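Local coordinates for protein, Family 18 Chitinase (Crocus vernus, PDB 3SIM) that probably hydrolyses chitin as a plant glycoside hydrolase family 18 enzyme built on a TIM barrel, at residues D38-A41 / H45-T48. Numbering follows the deposited sequence.
Sequences DYTA and HTST
The Y39 ring lies along the T46-S47 peptide, with S47 CB over one face at 4.0 Å from the ring centroid, a CH-pi contact. The first torsion of Y39 (chi1 -90°) sets CG anti to the carbonyl carbon and turns the ring back over T46-S47, bringing CD1 to 3.5 Å from T46 C while the carbonyl oxygen of H45 meets the ring edge. Y39 OH is hydrogen-bonded to Q93 N and Q95 NE2. Replacing Y39 by alanine removes the ring and its hydroxyl, and is likely to leave S47 CB without its CH-pi partner and Q93 N and Q95 NE2 without the oxygen they share. T40 is gripped twice by T46: its N donates to T46 O (2.9 Å), and its OG1, held between backbone N and carbonyl carbon (chi1 60°), accepts a hydrogen bond from T46 N at 3.0 Å, nearly straight. A water bonded to T46 OG1 reaches T40 OG1 only weakly. H45 ND1 donates to T40 O at 2.8 Å; T40 O lies in the imidazole plane, and the straight bond (172°) probably holds the ring in this rotation, with A41 O at its edge near CE1. T48 N donates to D38 O, while T48 OG1 turns to K51 O. The bonds of T40 and T48 to the facing backbone close the loop on itself at a single beta bridge, Y39 with S47. The loop joins barrel strand 28-37 to strand 53-54, whose N53 side chain bonds Y39 O; Y39 and H45 rest on V87 of strand 86-87, and the D38 carboxylate reaches Y126, just past strand 121-125, and W102 of helix 99-116.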
ATOM      1  N   ASP A  38      -2.449  -2.660 -14.671  1.00 10.58           N
ATOM      2  CA  ASP A  38      -3.100  -3.205 -15.849  1.00  9.99           C
ATOM      3  C   ASP A  38      -3.183  -2.208 -17.023  1.00 11.16           C
ATOM      4  O   ASP A  38      -4.240  -1.873 -17.481  1.00 11.01           O
ATOM      5  CB  ASP A  38      -4.445  -3.862 -15.539  1.00  9.86           C
ATOM      6  CG  ASP A  38      -5.482  -2.911 -14.909  1.00 12.73           C
ATOM      7  OD1 ASP A  38      -5.136  -1.975 -14.223  1.00 11.71           O
ATOM      8  OD2 ASP A  38      -6.624  -3.126 -15.187  1.00  8.99           O
ATOM      9  N   TYR A  39      -2.009  -1.772 -17.447  1.00  9.89           N
ATOM     10  CA  TYR A  39      -1.778  -0.880 -18.550  1.00 10.48           C
ATOM     11  C   TYR A  39      -0.596  -1.406 -19.342  1.00 10.87           C
ATOM     12  O   TYR A  39       0.229  -2.088 -18.814  1.00  8.59           O
ATOM     13  CB  TYR A  39      -1.511   0.551 -18.071  1.00 10.69           C
ATOM     14  CG  TYR A  39      -2.718   1.484 -17.899  1.00 13.74           C
ATOM     15  CD1 TYR A  39      -2.830   2.662 -18.628  1.00 11.95           C
ATOM     16  CD2 TYR A  39      -3.736   1.191 -17.001  1.00 15.17           C
ATOM     17  CE1 TYR A  39      -3.910   3.482 -18.462  1.00 15.75           C
ATOM     18  CE2 TYR A  39      -4.806   2.009 -16.842  1.00 15.31           C
ATOM     19  CZ  TYR A  39      -4.898   3.159 -17.572  1.00 16.15           C
ATOM     20  OH  TYR A  39      -5.941   3.968 -17.393  1.00 20.34           O
ATOM     21  N   THR A  40      -0.554  -1.015 -20.589  1.00 11.58           N
ATOM     22  CA  THR A  40       0.485  -1.411 -21.508  1.00 11.89           C
ATOM     23  C   THR A  40       1.857  -0.923 -21.068  1.00 12.95           C
ATOM     24  O   THR A  40       1.975   0.095 -20.512  1.00 12.62           O
ATOM     25  CB  THR A  40       0.204  -0.992 -23.011  1.00 12.16           C
ATOM     26  OG1 THR A  40       0.075   0.416 -23.121  1.00 11.64           O
ATOM     27  CG2 THR A  40      -1.020  -1.719 -23.604  1.00 12.47           C
ATOM     28  N   ALA A  41       2.872  -1.722 -21.300  1.00 13.43           N
ATOM     29  CA  ALA A  41       4.226  -1.462 -20.813  1.00 15.35           C
ATOM     30  C   ALA A  41       4.895  -0.216 -21.390  1.00 16.92           C
ATOM     31  O   ALA A  41       5.708   0.408 -20.787  1.00 16.45           O
ATOM     32  CB  ALA A  41       5.107  -2.670 -20.965  1.00 14.72           C
ATOM     33  N   HIS A  45       0.611   4.672 -22.909  1.00 21.04           N
ATOM     34  CA  HIS A  45       0.074   3.658 -22.023  1.00 19.76           C
ATOM     35  C   HIS A  45      -1.438   3.648 -22.045  1.00 19.17           C
ATOM     36  O   HIS A  45      -2.033   4.614 -21.806  1.00 17.80           O
ATOM     37  CB  HIS A  45       0.560   3.874 -20.608  1.00 19.15           C
ATOM     38  CG  HIS A  45       2.029   3.876 -20.463  1.00 19.89           C
ATOM     39  ND1 HIS A  45       2.760   2.731 -20.400  1.00 21.39           N
ATOM     40  CD2 HIS A  45       2.906   4.888 -20.366  1.00 21.03           C
ATOM     41  CE1 HIS A  45       4.023   3.033 -20.287  1.00 20.59           C
ATOM     42  NE2 HIS A  45       4.138   4.335 -20.258  1.00 19.62           N
ATOM     43  N   THR A  46      -1.999   2.503 -22.365  1.00 18.60           N
ATOM     44  CA  THR A  46      -3.430   2.210 -22.383  1.00 18.35           C
ATOM     45  C   THR A  46      -3.873   0.990 -21.532  1.00 17.20           C
ATOM     46  O   THR A  46      -3.135   0.084 -21.329  1.00 16.30           O
ATOM     47  CB  THR A  46      -3.967   2.023 -23.840  1.00 18.89           C
ATOM     48  OG1 THR A  46      -3.320   0.946 -24.492  1.00 18.94           O
ATOM     49  CG2 THR A  46      -3.793   3.262 -24.612  1.00 20.22           C
ATOM     50  N   SER A  47      -5.103   1.010 -21.080  1.00 16.46           N
ATOM     51  CA  SER A  47      -5.611  -0.025 -20.236  1.00 17.20           C
ATOM     52  C   SER A  47      -5.777  -1.400 -20.906  1.00 17.05           C
ATOM     53  O   SER A  47      -6.104  -1.480 -22.045  1.00 15.90           O
ATOM     54  CB  SER A  47      -6.823   0.394 -19.413  1.00 17.85           C
ATOM     55  OG  SER A  47      -8.019   0.373 -20.089  1.00 21.90           O
ATOM     56  N   THR A  48      -5.515  -2.440 -20.137  1.00 15.07           N
ATOM     57  CA  THR A  48      -5.525  -3.817 -20.620  1.00 14.12           C
ATOM     58  C   THR A  48      -6.598  -4.741 -20.018  1.00 14.97           C
ATOM     59  O   THR A  48      -6.514  -5.932 -20.120  1.00 13.58           O
ATOM     60  CB  THR A  48      -4.212  -4.489 -20.434  1.00 14.66           C
ATOM     61  OG1 THR A  48      -3.949  -4.610 -19.053  1.00 14.39           O
ATOM     62  CG2 THR A  48      -3.069  -3.753 -21.159  1.00 12.46           C
TER
HETATM   63  O   HOH W   1      -1.040   0.934 -26.216  1.00 38.73           O